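PDB 6V55: adhesion G-protein coupled receptor G6 from Danio rerio, which probably signals across the plasma membrane in myelination, as an adhesion G-protein-coupled receptor with a large calcium-binding extracellular region. Local coordinates for residues V350-T356 with T397-Y403; R359-I365 with I432-L436; Y403-L407 with R489-T493; E419-E423 with V441-L445; M446-Q450 with E462-T466. All blocks are in the same frame, centred on the assembly; numbering follows the deposited sequence.

Interaction 1: residues V350-T356 with T397-Y403. Unlike the reference sequence in segment 397-403: Ile402 (reference Thr).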
# COMPACT_ATOMS: atom_id res chain seq x y z
N VAL A 350 4.35 -19.27 -36.71
CA VAL A 350 3.78 -20.18 -37.70
C VAL A 350 4.46 -19.87 -39.02
O VAL A 350 4.31 -18.77 -39.57
CB VAL A 350 2.26 -20.01 -37.80
CG1 VAL A 350 1.74 -20.83 -38.96
CG2 VAL A 350 1.61 -20.42 -36.50
N VAL A 351 5.25 -20.82 -39.52
CA VAL A 351 6.04 -20.60 -40.73
C VAL A 351 5.64 -21.63 -41.78
O VAL A 351 5.08 -22.68 -41.47
CB VAL A 351 7.57 -20.66 -40.44
CG1 VAL A 351 7.96 -19.69 -39.34
CG2 VAL A 351 8.01 -22.05 -40.08
N THR A 352 5.89 -21.30 -43.06
CA THR A 352 5.68 -22.25 -44.16
C THR A 352 7.00 -22.52 -44.86
O THR A 352 7.60 -21.61 -45.43
CB THR A 352 4.63 -21.76 -45.17
OG1 THR A 352 3.35 -21.80 -44.56
CG2 THR A 352 4.58 -22.66 -46.36
N ASP A 353 7.45 -23.77 -44.82
CA ASP A 353 8.68 -24.20 -45.45
C ASP A 353 8.32 -24.88 -46.75
O ASP A 353 7.59 -25.87 -46.75
CB ASP A 353 9.43 -25.18 -44.53
CG ASP A 353 10.92 -25.28 -44.86
OD1 ASP A 353 11.70 -25.63 -43.95
OD2 ASP A 353 11.33 -25.04 -46.01
N GLU A 354 8.85 -24.37 -47.86
CA GLU A 354 8.64 -25.04 -49.14
C GLU A 354 9.78 -25.96 -49.52
O GLU A 354 9.65 -26.72 -50.48
CB GLU A 354 8.39 -24.02 -50.24
CG GLU A 354 6.94 -23.66 -50.34
CD GLU A 354 6.71 -22.44 -51.19
OE1 GLU A 354 5.84 -22.52 -52.10
OE2 GLU A 354 7.39 -21.42 -50.94
N GLN A 355 10.87 -25.93 -48.75
CA GLN A 355 12.03 -26.79 -48.94
C GLN A 355 12.28 -27.61 -47.68
O GLN A 355 13.36 -27.52 -47.08
CB GLN A 355 13.25 -25.94 -49.29
CG GLN A 355 13.10 -25.19 -50.59
CD GLN A 355 14.00 -23.99 -50.66
OE1 GLN A 355 15.01 -23.93 -49.94
NE2 GLN A 355 13.65 -23.02 -51.50
N THR A 356 11.26 -28.37 -47.25
CA THR A 356 11.35 -29.17 -46.03
C THR A 356 12.42 -30.27 -46.01
O THR A 356 13.12 -30.36 -44.98
CB THR A 356 9.97 -29.74 -45.68
OG1 THR A 356 8.94 -28.74 -45.85
CG2 THR A 356 9.93 -30.25 -44.27
N THR A 397 6.22 -31.72 -50.07
CA THR A 397 7.45 -31.10 -49.63
C THR A 397 7.22 -29.68 -49.06
O THR A 397 8.18 -29.01 -48.67
CB THR A 397 8.44 -31.13 -50.81
OG1 THR A 397 9.52 -30.28 -50.59
CG2 THR A 397 7.76 -30.68 -52.10
N THR A 398 5.95 -29.26 -48.90
CA THR A 398 5.61 -28.01 -48.22
C THR A 398 4.96 -28.32 -46.88
O THR A 398 3.87 -28.91 -46.83
CB THR A 398 4.69 -27.12 -49.04
OG1 THR A 398 5.40 -26.62 -50.18
CG2 THR A 398 4.27 -25.91 -48.19
N THR A 399 5.64 -27.94 -45.80
CA THR A 399 5.11 -28.03 -44.44
C THR A 399 4.79 -26.66 -43.87
O THR A 399 5.48 -25.67 -44.14
CB THR A 399 6.09 -28.69 -43.48
OG1 THR A 399 7.36 -28.02 -43.58
CG2 THR A 399 6.24 -30.09 -43.83
N ARG A 400 3.75 -26.64 -43.04
CA ARG A 400 3.50 -25.60 -42.06
C ARG A 400 4.08 -26.06 -40.74
O ARG A 400 3.74 -27.13 -40.25
CB ARG A 400 2.01 -25.34 -41.90
CG ARG A 400 1.72 -24.24 -40.90
CD ARG A 400 0.22 -24.02 -40.66
NE ARG A 400 -0.62 -24.28 -41.83
CZ ARG A 400 -0.78 -23.43 -42.85
NH1 ARG A 400 -0.16 -22.25 -42.87
NH2 ARG A 400 -1.57 -23.76 -43.88
N GLN A 401 4.96 -25.25 -40.17
CA GLN A 401 5.71 -25.61 -38.97
C GLN A 401 5.39 -24.58 -37.89
O GLN A 401 5.33 -23.39 -38.18
CB GLN A 401 7.21 -25.66 -39.26
CG GLN A 401 7.62 -26.66 -40.35
CD GLN A 401 9.12 -26.68 -40.60
OE1 GLN A 401 9.90 -26.18 -39.79
NE2 GLN A 401 9.54 -27.26 -41.72
N ILE A 402 5.16 -25.04 -36.66
CA ILE A 402 4.85 -24.15 -35.54
C ILE A 402 5.99 -24.26 -34.54
O ILE A 402 6.31 -25.36 -34.07
CB ILE A 402 3.49 -24.47 -34.90
CG1 ILE A 402 2.39 -24.38 -35.95
CG2 ILE A 402 3.20 -23.48 -33.80
CD1 ILE A 402 0.98 -24.50 -35.43
N TYR A 403 6.59 -23.11 -34.22
CA TYR A 403 7.75 -22.99 -33.36
C TYR A 403 7.40 -22.21 -32.10
O TYR A 403 6.58 -21.28 -32.14
CB TYR A 403 8.91 -22.27 -34.07
CG TYR A 403 9.62 -23.13 -35.08
CD1 TYR A 403 10.79 -23.81 -34.74
CD2 TYR A 403 9.12 -23.29 -36.37
CE1 TYR A 403 11.44 -24.61 -35.65
CE2 TYR A 403 9.77 -24.08 -37.29
CZ TYR A 403 10.93 -24.74 -36.92
OH TYR A 403 11.58 -25.55 -37.83
O HOH W 1 7.39 -27.45 -51.85
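Val351 and Gln401 exchange two backbone hydrogen bonds as an antiparallel pair, which joins strand 342-353 to strand 399-410 inside the sheet of the SEA domain. Val351 N meets Gln401 O at 2.9 Å, with an N-H...O angle of 178°, and Gln401 N bonds back to Val351 O. Asp353 and Thr399 form the next hydrogen-bonded pair, Asp353 N lying 2.8 Å from Thr399 O. On the face carrying Val350, Arg400 and Ile402, Val350 CG1 meets Arg400 CD at 3.9 Å, while its CG2 lies beside Ile402 CG1. The charged end of Arg400 pairs instead with Asp439, which Thr352 OG1 also reaches. The other face looks toward helix 361-374, and there Val351 CG2 sits 3.9 Å from Tyr403 CE2.

Past the strand end, Thr356 folds back over its partner. Its OG1 donates to Thr397 O at 2.9 Å from above the carbonyl plane, and it accepts from Thr399 OG1, also at 2.9 Å. The Thr399 hydroxyl is placed for this by chi1 52°, which sets OG1 between the backbone N and the carbonyl carbon. With a valine at Thr356 the shape would persist, but the Thr399 hydroxyl would probably lose its acceptor and the Thr397 carbonyl its short bond.

A second shell holds Thr399 in turn. Gln401 NE2 donates to Thr399 OG1 at 3.0 Å, the hydroxyl lying close to the amide plane. The other end of that amide is fixed by Tyr403 OH, which approaches Gln401 OE1 nearly head-on at 2.7 Å.

Interaction 2: residues R359-I365 with I432-L436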
# COMPACT_ATOMS: atom_id res chain seq x y z
N ARG A 359 16.83 -28.29 -45.73
CA ARG A 359 17.45 -27.59 -44.62
C ARG A 359 16.80 -27.95 -43.29
O ARG A 359 15.82 -28.70 -43.22
CB ARG A 359 17.33 -26.08 -44.83
CG ARG A 359 15.91 -25.58 -44.70
CD ARG A 359 15.73 -24.31 -45.48
NE ARG A 359 14.32 -23.98 -45.67
CZ ARG A 359 13.89 -22.99 -46.44
NH1 ARG A 359 14.76 -22.23 -47.11
NH2 ARG A 359 12.59 -22.75 -46.56
N ASP A 360 17.39 -27.41 -42.23
CA ASP A 360 16.78 -27.34 -40.90
C ASP A 360 16.38 -25.89 -40.69
O ASP A 360 17.24 -25.01 -40.56
CB ASP A 360 17.75 -27.82 -39.82
CG ASP A 360 17.30 -27.42 -38.42
OD1 ASP A 360 16.40 -28.09 -37.86
OD2 ASP A 360 17.86 -26.43 -37.89
N ALA A 361 15.07 -25.65 -40.65
CA ALA A 361 14.56 -24.28 -40.64
C ALA A 361 14.76 -23.57 -39.30
O ALA A 361 14.63 -22.34 -39.27
CB ALA A 361 13.07 -24.29 -41.01
N THR A 362 15.09 -24.30 -38.23
CA THR A 362 15.27 -23.67 -36.92
C THR A 362 16.50 -22.76 -36.89
O THR A 362 16.46 -21.69 -36.27
CB THR A 362 15.38 -24.75 -35.83
OG1 THR A 362 14.42 -25.79 -36.06
CG2 THR A 362 15.10 -24.15 -34.50
N ALA A 363 17.58 -23.15 -37.59
CA ALA A 363 18.76 -22.30 -37.68
C ALA A 363 18.47 -21.04 -38.48
O ALA A 363 18.88 -19.94 -38.08
CB ALA A 363 19.92 -23.07 -38.31
N ILE A 364 17.72 -21.18 -39.57
CA ILE A 364 17.39 -20.07 -40.46
C ILE A 364 16.44 -19.10 -39.77
O ILE A 364 16.61 -17.88 -39.86
CB ILE A 364 16.80 -20.59 -41.79
CG1 ILE A 364 17.79 -21.47 -42.57
CG2 ILE A 364 16.37 -19.46 -42.71
CD1 ILE A 364 19.24 -20.94 -42.63
N ILE A 365 15.46 -19.64 -39.01
CA ILE A 365 14.48 -18.82 -38.30
C ILE A 365 15.14 -18.05 -37.16
O ILE A 365 14.94 -16.83 -37.02
CB ILE A 365 13.30 -19.68 -37.79
CG1 ILE A 365 12.35 -19.96 -38.94
CG2 ILE A 365 12.50 -18.98 -36.71
CD1 ILE A 365 11.49 -21.18 -38.72
N ILE A 432 11.65 -15.01 -44.57
CA ILE A 432 12.65 -15.48 -43.62
C ILE A 432 13.89 -16.00 -44.35
O ILE A 432 15.02 -15.56 -44.09
CB ILE A 432 12.04 -16.57 -42.70
CG1 ILE A 432 10.88 -15.99 -41.87
CG2 ILE A 432 13.11 -17.18 -41.81
CD1 ILE A 432 9.87 -17.00 -41.40
N GLY A 433 13.69 -16.97 -45.23
CA GLY A 433 14.72 -17.49 -46.09
C GLY A 433 14.02 -17.75 -47.40
O GLY A 433 12.86 -17.35 -47.54
N ASN A 434 14.68 -18.40 -48.36
CA ASN A 434 14.00 -18.75 -49.60
C ASN A 434 13.04 -19.90 -49.31
O ASN A 434 13.43 -20.90 -48.68
CB ASN A 434 15.01 -19.14 -50.68
CG ASN A 434 14.37 -19.26 -52.05
OD1 ASN A 434 14.79 -20.08 -52.88
ND2 ASN A 434 13.34 -18.44 -52.30
N GLY A 435 11.77 -19.74 -49.69
CA GLY A 435 10.78 -20.76 -49.43
C GLY A 435 10.33 -20.85 -47.99
O GLY A 435 9.62 -21.80 -47.64
N LEU A 436 10.71 -19.90 -47.16
CA LEU A 436 10.38 -19.85 -45.74
C LEU A 436 9.65 -18.54 -45.50
O LEU A 436 10.12 -17.48 -45.90
CB LEU A 436 11.66 -19.92 -44.89
CG LEU A 436 11.65 -20.60 -43.52
CD1 LEU A 436 10.62 -21.73 -43.43
CD2 LEU A 436 13.06 -21.12 -43.23
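Gly433 to Leu436 form a type II beta turn, which carries the Asn434 carbonyl and the Leu436 side chain to Arg359 and to the first turn of helix 361-374. The contact is a helix-on-sheet packing within the alpha/beta SEA domain. The turn's own bond, Leu436 N to Gly433 O, is weak, and Gly435 takes the positive phi of 74° that its place in such a turn asks for.

Arg359 is the polar partner. Its CG stands between the backbone N and the carbonyl carbon (chi1 70°), and from there the chain runs extended to NE, delivering the guanidinium to the turn. Asn434 O lies at the guanidinium edge, near its plane, facing both terminal nitrogens. Arg359 NH1 to Asn434 O is modelled at 2.5 Å, so short that the exact length is doubtful, and Arg359 NH2 adds a weak bond to the same oxygen. NH2 also forms a salt bridge with Asp353, so a carbonyl and a carboxylate together fix the turn of the group. Over one face lies Leu436 CD2, 3.6 Å above the guanidinium plane and offset toward its rim.

That methyl also enters the apolar part of the contact, meeting Ile364 CG2 at 3.7 Å and Ala361 CB at 3.9 Å. The helix begins just there: Asp360 is its N-cap, with a weak capping bond from Ala363 N. One turn on, Ile432 CG2 touches two helix residues, 4.1 Å from Ile364 CG2 and equally far from Ile365 CG1.

Interaction 3: residues Y403-L407 with R489-T493. With NAG (2-acetamido-2-deoxy-beta-D-glucopyranose), chain I.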
# COMPACT_ATOMS: atom_id res chain seq x y z
N TYR A 403 6.59 -23.11 -34.22
CA TYR A 403 7.75 -22.99 -33.36
C TYR A 403 7.40 -22.21 -32.10
O TYR A 403 6.58 -21.28 -32.14
CB TYR A 403 8.91 -22.27 -34.07
CG TYR A 403 9.62 -23.13 -35.08
CD1 TYR A 403 10.79 -23.81 -34.74
CD2 TYR A 403 9.12 -23.29 -36.37
CE1 TYR A 403 11.44 -24.61 -35.65
CE2 TYR A 403 9.77 -24.08 -37.29
CZ TYR A 403 10.93 -24.74 -36.92
OH TYR A 403 11.58 -25.55 -37.83
N LEU A 404 8.04 -22.57 -31.00
CA LEU A 404 7.93 -21.84 -29.74
C LEU A 404 9.29 -21.23 -29.42
O LEU A 404 10.28 -21.97 -29.35
CB LEU A 404 7.48 -22.77 -28.63
CG LEU A 404 7.25 -22.16 -27.26
CD1 LEU A 404 6.09 -21.19 -27.30
CD2 LEU A 404 6.96 -23.31 -26.31
N ALA A 405 9.35 -19.91 -29.21
CA ALA A 405 10.62 -19.21 -29.10
C ALA A 405 10.65 -18.26 -27.91
O ALA A 405 9.66 -17.57 -27.62
CB ALA A 405 10.93 -18.41 -30.36
N LEU A 406 11.82 -18.20 -27.25
CA LEU A 406 12.10 -17.28 -26.15
C LEU A 406 12.96 -16.13 -26.66
O LEU A 406 14.13 -16.34 -27.00
CB LEU A 406 12.83 -18.01 -25.02
CG LEU A 406 13.11 -17.22 -23.73
CD1 LEU A 406 11.82 -16.93 -23.02
CD2 LEU A 406 14.04 -17.98 -22.82
N LEU A 407 12.39 -14.93 -26.70
CA LEU A 407 13.14 -13.72 -26.99
C LEU A 407 13.51 -13.06 -25.68
O LEU A 407 12.69 -13.00 -24.76
CB LEU A 407 12.33 -12.75 -27.85
CG LEU A 407 11.37 -13.38 -28.86
CD1 LEU A 407 10.37 -12.38 -29.41
CD2 LEU A 407 12.15 -14.01 -29.98
N ARG A 489 12.77 -23.41 -19.10
CA ARG A 489 13.26 -23.32 -20.47
C ARG A 489 12.78 -24.48 -21.36
O ARG A 489 13.49 -24.87 -22.29
CB ARG A 489 14.78 -23.23 -20.48
CG ARG A 489 15.26 -21.99 -19.76
CD ARG A 489 16.72 -21.69 -19.99
NE ARG A 489 17.03 -20.35 -19.49
CZ ARG A 489 17.11 -19.28 -20.27
NH1 ARG A 489 16.91 -19.41 -21.58
NH2 ARG A 489 17.39 -18.09 -19.75
N ASP A 490 11.59 -25.03 -21.09
CA ASP A 490 10.94 -25.98 -21.98
C ASP A 490 9.70 -25.40 -22.63
O ASP A 490 9.64 -25.35 -23.86
CB ASP A 490 10.62 -27.27 -21.23
CG ASP A 490 11.85 -28.12 -21.02
OD1 ASP A 490 12.88 -27.81 -21.67
OD2 ASP A 490 11.80 -29.09 -20.22
N ASN A 491 8.70 -24.92 -21.88
CA ASN A 491 7.61 -24.21 -22.55
C ASN A 491 7.58 -22.71 -22.29
O ASN A 491 6.56 -22.07 -22.58
CB ASN A 491 6.25 -24.84 -22.23
CG ASN A 491 5.94 -24.95 -20.75
OD1 ASN A 491 6.69 -24.48 -19.88
ND2 ASN A 491 4.80 -25.60 -20.46
N TYR A 492 8.69 -22.14 -21.77
CA TYR A 492 8.97 -20.68 -21.70
C TYR A 492 7.92 -19.95 -20.87
O TYR A 492 7.44 -18.87 -21.25
CB TYR A 492 9.14 -20.06 -23.09
CG TYR A 492 10.26 -20.74 -23.86
CD1 TYR A 492 11.42 -21.14 -23.19
CD2 TYR A 492 10.15 -21.01 -25.22
CE1 TYR A 492 12.44 -21.79 -23.84
CE2 TYR A 492 11.19 -21.66 -25.90
CZ TYR A 492 12.33 -22.04 -25.19
OH TYR A 492 13.37 -22.69 -25.77
N THR A 493 7.53 -20.57 -19.76
CA THR A 493 6.67 -20.00 -18.73
C THR A 493 7.50 -19.86 -17.46
O THR A 493 8.54 -20.50 -17.32
CB THR A 493 5.47 -20.90 -18.46
OG1 THR A 493 5.94 -22.17 -17.98
CG2 THR A 493 4.66 -21.11 -19.74
C1 NAG I . 4.13 -25.95 -19.22
C2 NAG I . 4.99 -26.79 -18.23
C3 NAG I . 4.10 -27.31 -17.08
C4 NAG I . 3.30 -26.19 -16.43
C5 NAG I . 2.52 -25.40 -17.50
C6 NAG I . 1.75 -24.21 -16.94
C7 NAG I . 6.84 -28.37 -18.68
C8 NAG I . 7.31 -29.48 -19.58
N2 NAG I . 5.62 -27.88 -18.95
O3 NAG I . 4.91 -27.95 -16.10
O4 NAG I . 2.41 -26.71 -15.45
O5 NAG I . 3.42 -24.89 -18.50
O6 NAG I . 2.18 -22.98 -17.51
O7 NAG I . 7.52 -27.95 -17.76
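The Tyr492 ring lies with one face under Leu406 and its edge against the backbone of Leu404, where the loop between strands 480-488 and 493-496 packs on strand 399-410 of the SEA-domain sheet. Leu406 CB makes a CH-pi contact 3.8 Å from the ring centroid, only 5° off the normal. Leu404 O sits near the ring plane, 3.6 Å from Tyr492 CE2, and no hydrogen bond crosses the contact.

Both leucines have CG anti to the backbone N (chi1 -177° and -176°), which carries Leu404 alongside the ring and leaves Leu406 CB over its face. Leu404 CG meets Tyr492 CD2 at 3.7 Å, and its CD2 continues to Asn491 CA, 3.9 Å away. Leu406 CD2 reaches Arg489 NH1 at 3.4 Å, a nitrogen whose charge is paired with Asp383 on the neighbouring strand. The backbone of Tyr492 is tied as well, since its carbonyl accepts from Arg346.

Asn491 points away from the strand and carries the glycan. It opens an Asn-Tyr-Thr sequon: ND2 is bonded to C1 of the sugar, and Thr493 OG1 donates to Asn491 OD1 at 3.1 Å from above the carbonyl plane.

Interaction 4: residues E419-E423 with V441-L445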
# COMPACT_ATOMS: atom_id res chain seq x y z
N GLU A 419 4.97 -5.69 -26.57
CA GLU A 419 4.82 -6.93 -27.33
C GLU A 419 4.32 -6.68 -28.75
O GLU A 419 4.73 -7.39 -29.67
CB GLU A 419 3.83 -7.87 -26.66
CG GLU A 419 3.67 -7.75 -25.17
CD GLU A 419 2.43 -8.50 -24.72
OE1 GLU A 419 1.36 -8.26 -25.32
OE2 GLU A 419 2.55 -9.39 -23.85
N VAL A 420 3.44 -5.70 -28.94
CA VAL A 420 2.85 -5.52 -30.27
C VAL A 420 3.84 -4.85 -31.22
O VAL A 420 3.66 -4.91 -32.45
CB VAL A 420 1.52 -4.73 -30.20
CG1 VAL A 420 0.60 -5.29 -29.13
CG2 VAL A 420 1.79 -3.26 -29.94
N GLU A 421 4.91 -4.25 -30.69
CA GLU A 421 5.96 -3.73 -31.55
C GLU A 421 6.90 -4.85 -31.99
O GLU A 421 7.42 -4.81 -33.11
CB GLU A 421 6.75 -2.62 -30.85
CG GLU A 421 5.92 -1.63 -29.99
CD GLU A 421 5.82 -0.23 -30.61
OE1 GLU A 421 6.59 0.04 -31.57
OE2 GLU A 421 5.01 0.60 -30.10
N ILE A 422 7.10 -5.86 -31.13
CA ILE A 422 7.88 -7.03 -31.52
C ILE A 422 7.15 -7.82 -32.60
O ILE A 422 7.77 -8.30 -33.57
CB ILE A 422 8.19 -7.90 -30.29
CG1 ILE A 422 8.86 -7.08 -29.19
CG2 ILE A 422 9.09 -9.06 -30.66
CD1 ILE A 422 9.09 -7.86 -27.92
N GLU A 423 5.82 -7.94 -32.47
CA GLU A 423 4.98 -8.57 -33.48
C GLU A 423 5.04 -7.81 -34.80
O GLU A 423 5.18 -8.43 -35.87
CB GLU A 423 3.54 -8.67 -32.99
CG GLU A 423 3.36 -9.56 -31.77
CD GLU A 423 1.93 -9.60 -31.26
OE1 GLU A 423 1.58 -10.55 -30.52
OE2 GLU A 423 1.15 -8.68 -31.60
N VAL A 441 2.45 -14.57 -36.23
CA VAL A 441 3.26 -14.52 -35.02
C VAL A 441 2.43 -13.86 -33.94
O VAL A 441 1.69 -12.90 -34.20
CB VAL A 441 4.61 -13.79 -35.26
CG1 VAL A 441 4.42 -12.42 -35.91
CG2 VAL A 441 5.45 -13.70 -33.99
N THR A 442 2.44 -14.45 -32.74
CA THR A 442 1.99 -13.79 -31.53
C THR A 442 3.15 -13.77 -30.55
O THR A 442 3.89 -14.75 -30.45
CB THR A 442 0.80 -14.51 -30.91
OG1 THR A 442 1.25 -15.79 -30.49
CG2 THR A 442 -0.33 -14.72 -31.93
N VAL A 443 3.35 -12.64 -29.85
CA VAL A 443 4.39 -12.47 -28.84
C VAL A 443 3.72 -12.07 -27.54
O VAL A 443 2.89 -11.15 -27.52
CB VAL A 443 5.44 -11.42 -29.25
CG1 VAL A 443 6.49 -11.23 -28.16
CG2 VAL A 443 6.13 -11.82 -30.54
N ASN A 444 4.05 -12.77 -26.45
CA ASN A 444 3.52 -12.49 -25.13
C ASN A 444 4.66 -12.17 -24.18
O ASN A 444 5.68 -12.86 -24.16
CB ASN A 444 2.70 -13.67 -24.60
CG ASN A 444 1.40 -13.84 -25.35
OD1 ASN A 444 0.78 -12.86 -25.76
ND2 ASN A 444 1.00 -15.08 -25.57
N LEU A 445 4.47 -11.10 -23.41
CA LEU A 445 5.40 -10.80 -22.33
C LEU A 445 5.26 -11.86 -21.26
O LEU A 445 4.15 -12.28 -20.91
CB LEU A 445 5.10 -9.42 -21.77
CG LEU A 445 5.85 -8.92 -20.54
CD1 LEU A 445 7.30 -8.71 -20.87
CD2 LEU A 445 5.21 -7.61 -20.13
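Leu445 N donates to Glu419 OE2 at 2.6 Å and nearly straight, 173° at the hydrogen, the shorter of two bonds that fasten helix 419-427 to strand 436-445 in the alpha/beta SEA domain. The hydrogen arrives on the anti side of the carboxylate oxygen, 30° out of the carboxylate plane. One helical turn on, Glu423 repeats the device: its OE1 accepts from Val443 N at 2.8 Å through the anti lone pair. Asn444, between these donors, and Thr442, just before them, bond by their backbones to strand 342-353, while the N-H groups of Val443 and Leu445 are taken by the two glutamates. The short axes of helix and strand run roughly antiparallel, 7.6 Å apart at their closest.

Glu423 is held from its other oxygen too, by a salt bridge to Arg427, which also reaches Val441 O. That second hold should limit rotation of the carboxylate. If Glu419 were replaced by an alanine, CB could still rest on the Val443 carbonyl, but Leu445 N would probably be left without its acceptor and the strand end less firmly tied to the helix.

Val443 is the apolar centre. It points toward the helix, with CG1 anti to its backbone N (chi1 178°), which leaves CG2 to do the touching: it lies 3.8 Å from Glu423 CG and 4.0 Å from Ile422 CG2.

Interaction 5: residues M446-Q450 with E462-T466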
# COMPACT_ATOMS: atom_id res chain seq x y z
N MET A 446 6.42 -12.34 -20.79
CA MET A 446 6.46 -13.47 -19.87
C MET A 446 5.89 -13.08 -18.51
O MET A 446 6.27 -12.05 -17.94
CB MET A 446 7.89 -13.97 -19.72
CG MET A 446 8.10 -14.91 -18.59
SD MET A 446 8.37 -16.51 -19.24
CE MET A 446 10.04 -16.33 -19.79
N GLU A 447 4.97 -13.91 -18.02
CA GLU A 447 4.15 -13.58 -16.88
C GLU A 447 4.98 -13.63 -15.61
O GLU A 447 5.86 -14.48 -15.46
CB GLU A 447 2.98 -14.57 -16.78
CG GLU A 447 2.03 -14.57 -18.01
CD GLU A 447 2.48 -15.47 -19.19
OE1 GLU A 447 2.32 -15.03 -20.35
OE2 GLU A 447 3.01 -16.58 -18.97
N ASN A 448 4.74 -12.65 -14.74
CA ASN A 448 5.35 -12.59 -13.42
C ASN A 448 4.95 -13.79 -12.57
O ASN A 448 3.84 -14.31 -12.71
CB ASN A 448 4.90 -11.32 -12.70
CG ASN A 448 5.53 -10.09 -13.25
OD1 ASN A 448 6.53 -10.17 -13.94
ND2 ASN A 448 4.97 -8.93 -12.92
N CYS A 449 5.85 -14.23 -11.69
CA CYS A 449 5.43 -15.14 -10.63
C CYS A 449 4.50 -14.39 -9.68
O CYS A 449 4.82 -13.28 -9.24
CB CYS A 449 6.63 -15.68 -9.85
SG CYS A 449 7.80 -16.67 -10.80
N GLN A 450 3.34 -14.97 -9.41
CA GLN A 450 2.35 -14.31 -8.57
C GLN A 450 2.81 -14.31 -7.12
O GLN A 450 3.68 -15.09 -6.72
CB GLN A 450 0.99 -15.01 -8.69
CG GLN A 450 0.34 -14.85 -10.05
CD GLN A 450 0.08 -13.39 -10.42
OE1 GLN A 450 0.88 -12.77 -11.12
NE2 GLN A 450 -1.05 -12.84 -9.96
N GLU A 462 4.95 -10.39 -5.73
CA GLU A 462 4.96 -10.63 -7.17
C GLU A 462 6.31 -10.24 -7.75
O GLU A 462 6.91 -9.26 -7.32
CB GLU A 462 3.86 -9.80 -7.86
CG GLU A 462 3.52 -10.18 -9.30
CD GLU A 462 2.63 -9.14 -9.97
OE1 GLU A 462 1.90 -8.44 -9.23
OE2 GLU A 462 2.66 -9.01 -11.21
N SER A 463 6.82 -11.04 -8.69
CA SER A 463 8.18 -10.82 -9.15
C SER A 463 8.32 -11.06 -10.64
O SER A 463 7.78 -12.03 -11.18
CB SER A 463 9.17 -11.74 -8.42
OG SER A 463 8.96 -11.71 -7.02
N ARG A 464 9.12 -10.21 -11.28
CA ARG A 464 9.58 -10.42 -12.65
C ARG A 464 10.50 -11.65 -12.71
O ARG A 464 11.03 -12.07 -11.68
CB ARG A 464 10.28 -9.14 -13.14
CG ARG A 464 9.32 -7.98 -13.36
CD ARG A 464 9.94 -6.81 -14.11
NE ARG A 464 10.01 -5.61 -13.27
CZ ARG A 464 9.39 -4.45 -13.52
NH1 ARG A 464 8.66 -4.30 -14.63
NH2 ARG A 464 9.52 -3.43 -12.67
N PRO A 465 10.62 -12.30 -13.88
CA PRO A 465 11.53 -13.46 -13.99
C PRO A 465 12.99 -13.12 -13.73
O PRO A 465 13.49 -12.06 -14.14
CB PRO A 465 11.34 -13.90 -15.45
CG PRO A 465 9.96 -13.49 -15.77
CD PRO A 465 9.70 -12.21 -15.03
N THR A 466 13.67 -14.07 -13.06
CA THR A 466 15.06 -14.08 -12.53
C THR A 466 15.27 -13.11 -11.37
O THR A 466 16.41 -12.93 -10.92
CB THR A 466 16.15 -13.86 -13.60
OG1 THR A 466 16.25 -12.46 -13.89
CG2 THR A 466 15.89 -14.66 -14.90
O HOH W 2 0.76 -9.85 -12.61
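Cys449, itself disulfide-bonded to Cys485, forms a single antiparallel bridge with Ser463 that ties two extended loops in a small disulfide-bonded region, probably the hormone-receptor-like module of this receptor. Cys449 N bonds to Ser463 O at 3.0 Å, and Ser463 N to Cys449 O at 3.1 Å in the carbonyl plane. The first is clearly bent, the second straighter, and neither loop continues as a regular strand.

Side chains extend the pairing on the Asn448 side. Asn448 ND2 donates to Glu462 OE2 at 2.9 Å with an angle of 175°. The oxygen lies in the amide plane, whereas the amide nitrogen stands out of the carboxylate plane on its anti side, with the amide and carboxylate planes 58° apart. Glu462 reaches this place by an extended chain with CG anti to its backbone N (chi1 -166°), which also lays CG 3.4 Å from Cys449 O. A water donates to Glu462 OE2 and, at a long 3.3 Å, to Gln450 OE1. The other amide atom, Asn448 OD1, lies 3.3 Å from Arg464 CA.

The apolar end is Met446 CG on Pro465 CG, 3.7 Å apart. Both residues also rest on Ile487 of strand 480-488, and Met446 reaches Phe344 of the SEA-domain strand 342-353. The bridge itself packs on the strands that follow: Ser463 touches Cys485 of strand 480-488, and Trp496 of strand 493-496 lies against both Cys449 and Ser463.

Interactions 1 to 4 all reach one sheet, that of the SEA domain. Each of the five contacts is partly buried, mixing buried residues (Val351, Leu436, Tyr492, Val443, Cys449) with exposed ones (Glu354, Asn434, Arg489, Leu445, Gln450). Interaction 1 is strand pairing within the sheet, mostly backbone bonds. Interactions 2 and 4 set the two helices against it, the first by an arginine, the second by glutamates. Interactions 1 and 2 meet through the Asp353-Arg359 salt bridge, and Leu407 touches the Ile422-Val443 packing of interaction 4. Interaction 3 is apolar, on the sheet face away from the helices, with its glycan outward. Interaction 5, nested in the loop closed by interaction 3, mixes a bridge with polar side chains.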